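Long-range contacts in possible prolidase (Bifidobacterium longum NCC2705, PDB 2P9B), which probably hydrolyses carbon–nitrogen bonds other than peptide bonds as a member of the amidohydrolase family, although its substrate is not established: residues A19-G24 and R32-V37; G42-V47 and A401-L406; K67-G72 and G393-G398. One frame throughout, in Å; residues are numbered along the deposited sequence.

Interaction 1 (A19-G24 and R32-V37); sequences ATIVTG and RNMTIV
Ile21, Met34 and Ala19 carry most of this contact: Ile21 contributes its side chain, Ala19 its backbone, and Met34 both. Ala19 and Met34 form an antiparallel hydrogen-bonded pair: Met34 N donates to Ala19 O at 2.8 Å, and Ala19 N donates to Met34 O at 3.0 Å. Asn33 N is also near Ala19 O, but its angle is too poor for a bond; a water takes its N-H instead, at 2.7 Å from Asn33 N, and also bonds Thr20 OG1.

Beyond the pair, the side chains of Ile21 and Met34, a selenomethionine, cross at about a right angle. With CG1 of Ile21 anti to its carbonyl carbon (chi1 -62°) and the chain then extended, Ile21 CD1 comes within 3.6 Å of Met34 CB. The same methyl lies 3.9 Å from Ile36 CD1, filling the angle between the short strand segments 19-22 and 34-37, whose N-to-C directions differ by 78°. Cutting Ile21 back to an alanine would remove the whole branch beyond CB and would probably leave a gap beside Met34 CB and Ile36 CD1. Because Asn33 and Met34 both face Ala19, the arrangement is a G1 beta bulge, set where the chain turns a corner from one sheet to the other in the small beta-sandwich domain common in amidohydrolases.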
loop_
_atom_site.group_PDB
_atom_site.type_symbol
_atom_site.label_atom_id
_atom_site.label_comp_id
_atom_site.label_asym_id
_atom_site.label_seq_id
_atom_site.Cartn_x
_atom_site.Cartn_y
_atom_site.Cartn_z
ATOM N N ALA A 19 9.496 8.403 24.112
ATOM C CA ALA A 19 9.324 8.752 22.718
ATOM C C ALA A 19 8.161 9.706 22.500
ATOM O O ALA A 19 7.247 9.797 23.318
ATOM C CB ALA A 19 9.113 7.494 21.890
ATOM N N THR A 20 8.227 10.434 21.391
ATOM C CA THR A 20 7.159 11.339 21.006
ATOM C C THR A 20 6.347 10.521 20.013
ATOM O O THR A 20 6.870 10.094 18.983
ATOM C CB THR A 20 7.686 12.592 20.286
ATOM O OG1 THR A 20 8.475 13.370 21.193
ATOM C CG2 THR A 20 6.524 13.430 19.775
ATOM N N ILE A 21 5.081 10.288 20.328
ATOM C CA ILE A 21 4.228 9.507 19.447
ATOM C C ILE A 21 3.461 10.348 18.438
ATOM O O ILE A 21 2.766 11.295 18.804
ATOM C CB ILE A 21 3.180 8.687 20.240
ATOM C CG1 ILE A 21 3.880 7.682 21.158
ATOM C CG2 ILE A 21 2.239 7.971 19.267
ATOM C CD1 ILE A 21 2.925 6.761 21.904
ATOM N N VAL A 22 3.621 10.015 17.163
ATOM C CA VAL A 22 2.864 10.668 16.105
ATOM C C VAL A 22 1.810 9.591 15.868
ATOM O O VAL A 22 2.096 8.537 15.298
ATOM C CB VAL A 22 3.726 10.907 14.849
ATOM C CG1 VAL A 22 2.849 11.327 13.685
ATOM C CG2 VAL A 22 4.746 12.011 15.135
ATOM N N THR A 23 0.597 9.848 16.344
ATOM C CA THR A 23 -0.488 8.876 16.259
ATOM C C THR A 23 -0.953 8.484 14.869
ATOM O O THR A 23 -1.416 7.364 14.667
ATOM C CB THR A 23 -1.719 9.362 17.033
ATOM O OG1 THR A 23 -2.258 10.518 16.382
ATOM C CG2 THR A 23 -1.340 9.718 18.463
ATOM N N GLY A 24 -0.846 9.399 13.917
ATOM C CA GLY A 24 -1.299 9.087 12.573
ATOM C C GLY A 24 -2.810 9.211 12.470
ATOM O O GLY A 24 -3.423 8.696 11.534
ATOM N N ARG A 32 3.729 13.508 23.768
ATOM C CA ARG A 32 5.110 13.586 24.227
ATOM C C ARG A 32 5.470 12.700 25.417
ATOM O O ARG A 32 4.615 12.353 26.228
ATOM C CB ARG A 32 5.445 15.043 24.546
ATOM C CG ARG A 32 5.159 15.980 23.388
ATOM C CD ARG A 32 5.391 17.431 23.769
ATOM N NE ARG A 32 5.022 18.337 22.684
ATOM C CZ ARG A 32 3.783 18.506 22.232
ATOM N NH1 ARG A 32 2.774 17.831 22.770
ATOM N NH2 ARG A 32 3.550 19.349 21.237
ATOM N N ASN A 33 6.751 12.338 25.494
ATOM C CA ASN A 33 7.297 11.501 26.565
ATOM C C ASN A 33 6.382 10.333 26.918
ATOM O O ASN A 33 5.842 10.244 28.027
ATOM C CB ASN A 33 7.579 12.358 27.800
ATOM C CG ASN A 33 8.468 11.653 28.805
ATOM O OD1 ASN A 33 9.351 10.876 28.431
ATOM N ND2 ASN A 33 8.259 11.935 30.086
HETATM N N MSE A 34 6.238 9.434 25.950
HETATM C CA MSE A 34 5.400 8.254 26.056
HETATM C C MSE A 34 6.198 6.955 26.066
HETATM O O MSE A 34 7.319 6.893 25.570
HETATM C CB MSE A 34 4.435 8.205 24.868
HETATM C CG MSE A 34 3.524 9.418 24.714
HETATM SE SE MSE A 34 2.350 9.670 26.187
HETATM C CE MSE A 34 1.165 8.267 25.802
ATOM N N THR A 35 5.597 5.914 26.626
ATOM C CA THR A 35 6.213 4.602 26.648
ATOM C C THR A 35 5.229 3.641 25.993
ATOM O O THR A 35 4.026 3.703 26.244
ATOM C CB THR A 35 6.491 4.108 28.084
ATOM O OG1 THR A 35 7.529 4.901 28.667
ATOM C CG2 THR A 35 6.910 2.636 28.079
ATOM N N ILE A 36 5.739 2.776 25.126
ATOM C CA ILE A 36 4.905 1.784 24.473
ATOM C C ILE A 36 5.426 0.444 24.960
ATOM O O ILE A 36 6.598 0.117 24.767
ATOM C CB ILE A 36 5.021 1.846 22.936
ATOM C CG1 ILE A 36 4.533 3.205 22.424
ATOM C CG2 ILE A 36 4.192 0.728 22.315
ATOM C CD1 ILE A 36 4.621 3.365 20.914
ATOM N N VAL A 37 4.557 -0.322 25.607
ATOM C CA VAL A 37 4.939 -1.619 26.134
ATOM C C VAL A 37 4.404 -2.729 25.241
ATOM O O VAL A 37 3.210 -2.783 24.952
ATOM C CB VAL A 37 4.398 -1.810 27.563
ATOM C CG1 VAL A 37 4.856 -3.153 28.115
ATOM C CG2 VAL A 37 4.875 -0.662 28.451
HETATM O O HOH W 1 8.775 13.304 23.932
#

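Interaction 2 (G42-V47 and A401-L406); sequences GRIEQV and ADLLVL
In the small beta-sandwich domain, built from both ends of an amidohydrolase chain, Gly42 from the N-terminal part meets Ala401 from the C-terminal part. One backbone hydrogen bond joins them: Ala401 N donates to Gly42 O at 2.8 Å, with an N-H...O angle of 160°. The methyl of Ala401 lies close to the same oxygen, with CB 3.3 Å from Gly42 O. Gly42 itself has a positive phi of 78°, a conformation that favours glycine.

Ile44 supplies the apolar half of the contact. Its CG1 is turned anti to the carbonyl carbon, which brings that branch alongside Ala401, 3.9 Å from Ile44 CG1 to Ala401 CA. The chain then runs on extended to CD1, which makes a looser contact with a methyl of Leu403, at 4.3 Å from Ile44 CD1 to Leu403 CD2.

Strand 44-49 is at the edge of its sheet and pairs with strand 34-38, where Glu45 and Gln46 both face Val37 in a classic bulge. Ala401 also touches Val38 of that same strand 34-38, while Leu403 packs against Val69 of strand 68-78 and Ile424 of strand 422-425, the two strands that flank strand 403-406.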
loop_
_atom_site.group_PDB
_atom_site.type_symbol
_atom_site.label_atom_id
_atom_site.label_comp_id
_atom_site.label_asym_id
_atom_site.label_seq_id
_atom_site.Cartn_x
_atom_site.Cartn_y
_atom_site.Cartn_z
ATOM N N GLY A 42 3.570 -10.177 20.936
ATOM C CA GLY A 42 3.795 -9.230 19.852
ATOM C C GLY A 42 2.757 -8.128 19.731
ATOM O O GLY A 42 2.723 -7.402 18.733
ATOM N N ARG A 43 1.912 -8.002 20.746
ATOM C CA ARG A 43 0.872 -6.985 20.765
ATOM C C ARG A 43 1.173 -5.889 21.777
ATOM O O ARG A 43 1.869 -6.108 22.771
ATOM C CB ARG A 43 -0.481 -7.618 21.091
ATOM C CG ARG A 43 -0.966 -8.575 20.021
ATOM C CD ARG A 43 -2.297 -9.199 20.391
ATOM N NE ARG A 43 -2.761 -10.129 19.363
ATOM C CZ ARG A 43 -3.072 -9.776 18.118
ATOM N NH1 ARG A 43 -2.974 -8.508 17.732
ATOM N NH2 ARG A 43 -3.486 -10.694 17.256
ATOM N N ILE A 44 0.638 -4.705 21.510
ATOM C CA ILE A 44 0.827 -3.558 22.383
ATOM C C ILE A 44 0.015 -3.765 23.659
ATOM O O ILE A 44 -1.188 -4.000 23.597
ATOM C CB ILE A 44 0.357 -2.274 21.684
ATOM C CG1 ILE A 44 1.206 -2.043 20.428
ATOM C CG2 ILE A 44 0.455 -1.091 22.635
ATOM C CD1 ILE A 44 0.734 -0.890 19.574
ATOM N N GLU A 45 0.680 -3.683 24.809
ATOM C CA GLU A 45 0.009 -3.868 26.095
ATOM C C GLU A 45 -0.275 -2.545 26.795
ATOM O O GLU A 45 -1.245 -2.429 27.540
ATOM C CB GLU A 45 0.850 -4.739 27.031
ATOM C CG GLU A 45 1.244 -6.083 26.461
ATOM C CD GLU A 45 1.908 -6.974 27.492
ATOM O OE1 GLU A 45 2.817 -6.494 28.205
ATOM O OE2 GLU A 45 1.526 -8.160 27.581
ATOM N N GLN A 46 0.582 -1.556 26.573
ATOM C CA GLN A 46 0.398 -0.250 27.195
ATOM C C GLN A 46 0.915 0.873 26.316
ATOM O O GLN A 46 1.889 0.701 25.588
ATOM C CB GLN A 46 1.154 -0.159 28.524
ATOM C CG GLN A 46 0.818 -1.196 29.575
ATOM C CD GLN A 46 1.617 -0.972 30.850
ATOM O OE1 GLN A 46 1.530 0.089 31.470
ATOM N NE2 GLN A 46 2.405 -1.966 31.240
ATOM N N VAL A 47 0.251 2.020 26.404
ATOM C CA VAL A 47 0.647 3.233 25.694
ATOM C C VAL A 47 0.321 4.342 26.684
ATOM O O VAL A 47 -0.832 4.743 26.814
ATOM C CB VAL A 47 -0.162 3.466 24.405
ATOM C CG1 VAL A 47 0.281 4.768 23.755
ATOM C CG2 VAL A 47 0.033 2.308 23.442
ATOM N N ALA A 401 2.177 -4.969 17.417
ATOM C CA ALA A 401 3.225 -3.989 17.654
ATOM C C ALA A 401 4.005 -3.678 16.375
ATOM O O ALA A 401 5.159 -4.075 16.230
ATOM C CB ALA A 401 4.171 -4.482 18.751
ATOM N N ASP A 402 3.360 -2.972 15.450
ATOM C CA ASP A 402 3.996 -2.573 14.199
ATOM C C ASP A 402 4.403 -1.124 14.431
ATOM O O ASP A 402 3.584 -0.205 14.289
ATOM C CB ASP A 402 3.001 -2.670 13.033
ATOM C CG ASP A 402 2.688 -4.116 12.643
ATOM O OD1 ASP A 402 3.639 -4.916 12.516
ATOM O OD2 ASP A 402 1.495 -4.442 12.451
ATOM N N LEU A 403 5.665 -0.922 14.804
ATOM C CA LEU A 403 6.155 0.418 15.116
ATOM C C LEU A 403 7.243 0.915 14.190
ATOM O O LEU A 403 8.118 0.160 13.775
ATOM C CB LEU A 403 6.707 0.455 16.544
ATOM C CG LEU A 403 6.000 -0.352 17.637
ATOM C CD1 LEU A 403 6.661 -0.061 18.988
ATOM C CD2 LEU A 403 4.535 -0.006 17.686
ATOM N N LEU A 404 7.192 2.202 13.883
ATOM C CA LEU A 404 8.204 2.809 13.040
ATOM C C LEU A 404 8.822 3.932 13.864
ATOM O O LEU A 404 8.148 4.904 14.221
ATOM C CB LEU A 404 7.580 3.358 11.756
ATOM C CG LEU A 404 8.489 4.229 10.880
ATOM C CD1 LEU A 404 9.773 3.483 10.537
ATOM C CD2 LEU A 404 7.726 4.620 9.614
ATOM N N VAL A 405 10.099 3.772 14.191
ATOM C CA VAL A 405 10.815 4.764 14.989
ATOM C C VAL A 405 11.626 5.665 14.067
ATOM O O VAL A 405 12.416 5.186 13.251
ATOM C CB VAL A 405 11.741 4.072 16.007
ATOM C CG1 VAL A 405 12.353 5.104 16.942
ATOM C CG2 VAL A 405 10.944 3.035 16.803
ATOM N N LEU A 406 11.420 6.970 14.213
ATOM C CA LEU A 406 12.080 7.976 13.386
ATOM C C LEU A 406 12.995 8.907 14.179
ATOM O O LEU A 406 12.847 9.059 15.387
ATOM C CB LEU A 406 11.020 8.806 12.663
ATOM C CG LEU A 406 9.967 7.983 11.913
ATOM C CD1 LEU A 406 8.874 8.897 11.349
ATOM C CD2 LEU A 406 10.636 7.196 10.802
#

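Interaction 3 (K67-G72 and G393-G398); sequences KIVMPG and GSLEVG
Apolar contacts between Pro71 and Leu395 dominate, closing the loop between helix 371-385 and strand 403-406 onto strand 68-78 of the beta-sandwich region. The proline ring and the leucine side chain cross at a slant, with Pro71 CG 3.9 Å from Leu395 CG. A chi1 of -56° swings CG of Leu395 toward that ring, and its two methyls then lie along the strand backbone: Leu395 CD1 is 3.8 Å from Met70 C, and Leu395 CD2 is 3.9 Å from Pro71 CA. Leu395 CD1 also makes a longer contact, 4.2 Å from Val69 CG2.

Side chain meets main chain in the other direction as well. The ring of Pro71, also touched by Thr379 of helix 371-385, rests on the loop, with its CG 3.7 Å from Ser394 CA and its CB 3.8 Å from Gly393 O.

Between the two segments there are no hydrogen bonds. Within the loop, Leu395 is the centre of an inverse gamma turn with a weak bond from Glu396 N to Ser394 O, and Ser394 OG donates to the anti lone pair of Glu396 OE1 at 2.7 Å. These bonds tie together the residues on either side of Leu395 while its side chain reaches the strand. Across the interface, then, the fit depends on shape and dispersion, and Pro71, which has no N-H, meets the loop mainly through its ring carbons.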
loop_
_atom_site.group_PDB
_atom_site.type_symbol
_atom_site.label_atom_id
_atom_site.label_comp_id
_atom_site.label_asym_id
_atom_site.label_seq_id
_atom_site.Cartn_x
_atom_site.Cartn_y
_atom_site.Cartn_z
ATOM N N LYS A 67 13.446 10.534 19.943
ATOM C CA LYS A 67 12.912 9.824 18.784
ATOM C C LYS A 67 11.404 10.005 18.643
ATOM O O LYS A 67 10.718 10.382 19.594
ATOM C CB LYS A 67 13.213 8.326 18.908
ATOM C CG LYS A 67 14.685 7.962 19.083
ATOM C CD LYS A 67 15.485 8.204 17.812
ATOM C CE LYS A 67 16.915 7.691 17.947
ATOM N NZ LYS A 67 17.641 8.352 19.060
ATOM N N ILE A 68 10.900 9.740 17.440
ATOM C CA ILE A 68 9.470 9.806 17.163
ATOM C C ILE A 68 9.050 8.378 16.841
ATOM O O ILE A 68 9.789 7.657 16.171
ATOM C CB ILE A 68 9.155 10.697 15.926
ATOM C CG1 ILE A 68 9.065 12.170 16.340
ATOM C CG2 ILE A 68 7.843 10.261 15.272
ATOM C CD1 ILE A 68 10.362 12.760 16.807
ATOM N N VAL A 69 7.896 7.951 17.340
ATOM C CA VAL A 69 7.414 6.613 17.020
ATOM C C VAL A 69 6.007 6.777 16.475
ATOM O O VAL A 69 5.219 7.565 16.994
ATOM C CB VAL A 69 7.384 5.675 18.243
ATOM C CG1 VAL A 69 6.458 6.226 19.305
ATOM C CG2 VAL A 69 6.933 4.277 17.808
HETATM N N MSE A 70 5.710 6.040 15.413
HETATM C CA MSE A 70 4.411 6.107 14.768
HETATM C C MSE A 70 4.038 4.711 14.300
HETATM O O MSE A 70 4.844 3.785 14.399
HETATM C CB MSE A 70 4.461 7.081 13.569
HETATM C CG MSE A 70 5.375 6.657 12.393
HETATM SE SE MSE A 70 5.286 7.744 10.812
HETATM C CE MSE A 70 3.614 7.115 10.152
ATOM N N PRO A 71 2.797 4.533 13.815
ATOM C CA PRO A 71 2.416 3.200 13.345
ATOM C C PRO A 71 3.271 2.880 12.122
ATOM O O PRO A 71 3.710 3.792 11.419
ATOM C CB PRO A 71 0.947 3.364 12.957
ATOM C CG PRO A 71 0.467 4.491 13.855
ATOM C CD PRO A 71 1.640 5.448 13.801
ATOM N N GLY A 72 3.503 1.602 11.861
ATOM C CA GLY A 72 4.294 1.256 10.692
ATOM C C GLY A 72 3.584 1.717 9.433
ATOM O O GLY A 72 2.349 1.778 9.397
ATOM N N GLY A 393 -2.260 -0.601 12.189
ATOM C CA GLY A 393 -2.597 0.718 11.684
ATOM C C GLY A 393 -2.630 1.852 12.690
ATOM O O GLY A 393 -2.782 3.010 12.311
ATOM N N SER A 394 -2.510 1.524 13.971
ATOM C CA SER A 394 -2.504 2.536 15.018
ATOM C C SER A 394 -1.837 1.962 16.256
ATOM O O SER A 394 -1.835 0.748 16.470
ATOM C CB SER A 394 -3.932 2.987 15.350
ATOM O OG SER A 394 -4.700 1.926 15.885
ATOM N N LEU A 395 -1.263 2.839 17.069
ATOM C CA LEU A 395 -0.587 2.408 18.276
ATOM C C LEU A 395 -1.564 2.388 19.434
ATOM O O LEU A 395 -1.577 3.288 20.271
ATOM C CB LEU A 395 0.574 3.347 18.581
ATOM C CG LEU A 395 1.580 3.469 17.438
ATOM C CD1 LEU A 395 2.695 4.420 17.842
ATOM C CD2 LEU A 395 2.136 2.101 17.100
ATOM N N GLU A 396 -2.386 1.347 19.462
ATOM C CA GLU A 396 -3.382 1.180 20.505
ATOM C C GLU A 396 -3.270 -0.196 21.138
ATOM O O GLU A 396 -2.926 -1.171 20.473
ATOM C CB GLU A 396 -4.777 1.364 19.919
ATOM C CG GLU A 396 -5.055 2.779 19.460
ATOM C CD GLU A 396 -6.429 2.925 18.850
ATOM O OE1 GLU A 396 -6.620 2.488 17.699
ATOM O OE2 GLU A 396 -7.322 3.468 19.532
ATOM N N VAL A 397 -3.571 -0.260 22.430
ATOM C CA VAL A 397 -3.511 -1.505 23.191
ATOM C C VAL A 397 -4.316 -2.604 22.511
ATOM O O VAL A 397 -5.455 -2.384 22.097
ATOM C CB VAL A 397 -4.052 -1.293 24.627
ATOM C CG1 VAL A 397 -4.064 -2.610 25.391
ATOM C CG2 VAL A 397 -3.185 -0.275 25.352
ATOM N N GLY A 398 -3.708 -3.780 22.388
ATOM C CA GLY A 398 -4.383 -4.905 21.768
ATOM C C GLY A 398 -3.974 -5.144 20.327
ATOM O O GLY A 398 -4.081 -6.262 19.817
#

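In the fold
The three contacts cluster in the beta-sandwich part of the chain: the centres of interactions 1 and 2 are about 9 Å apart, those of 1 and 3 about 7 Å, and those of 2 and 3 about 5 Å. Strand 68-78 lies between strands 19-22 and 403-406, as Thr20 O to Val69 N (2.9 Å) and Leu406 N to Ile68 O (2.6 Å) indicate. Interactions 1 and 2 join through Val37 O and Glu45 N, at 2.7 Å, while Ile44 O and Gly398 N, at 2.8 Å, link 2 to 3. Strand 68-78 continues to His77, which with His79 and Asp345 turns donor atoms to one vacant point, possibly an empty metal site, consistent with an amidohydrolase.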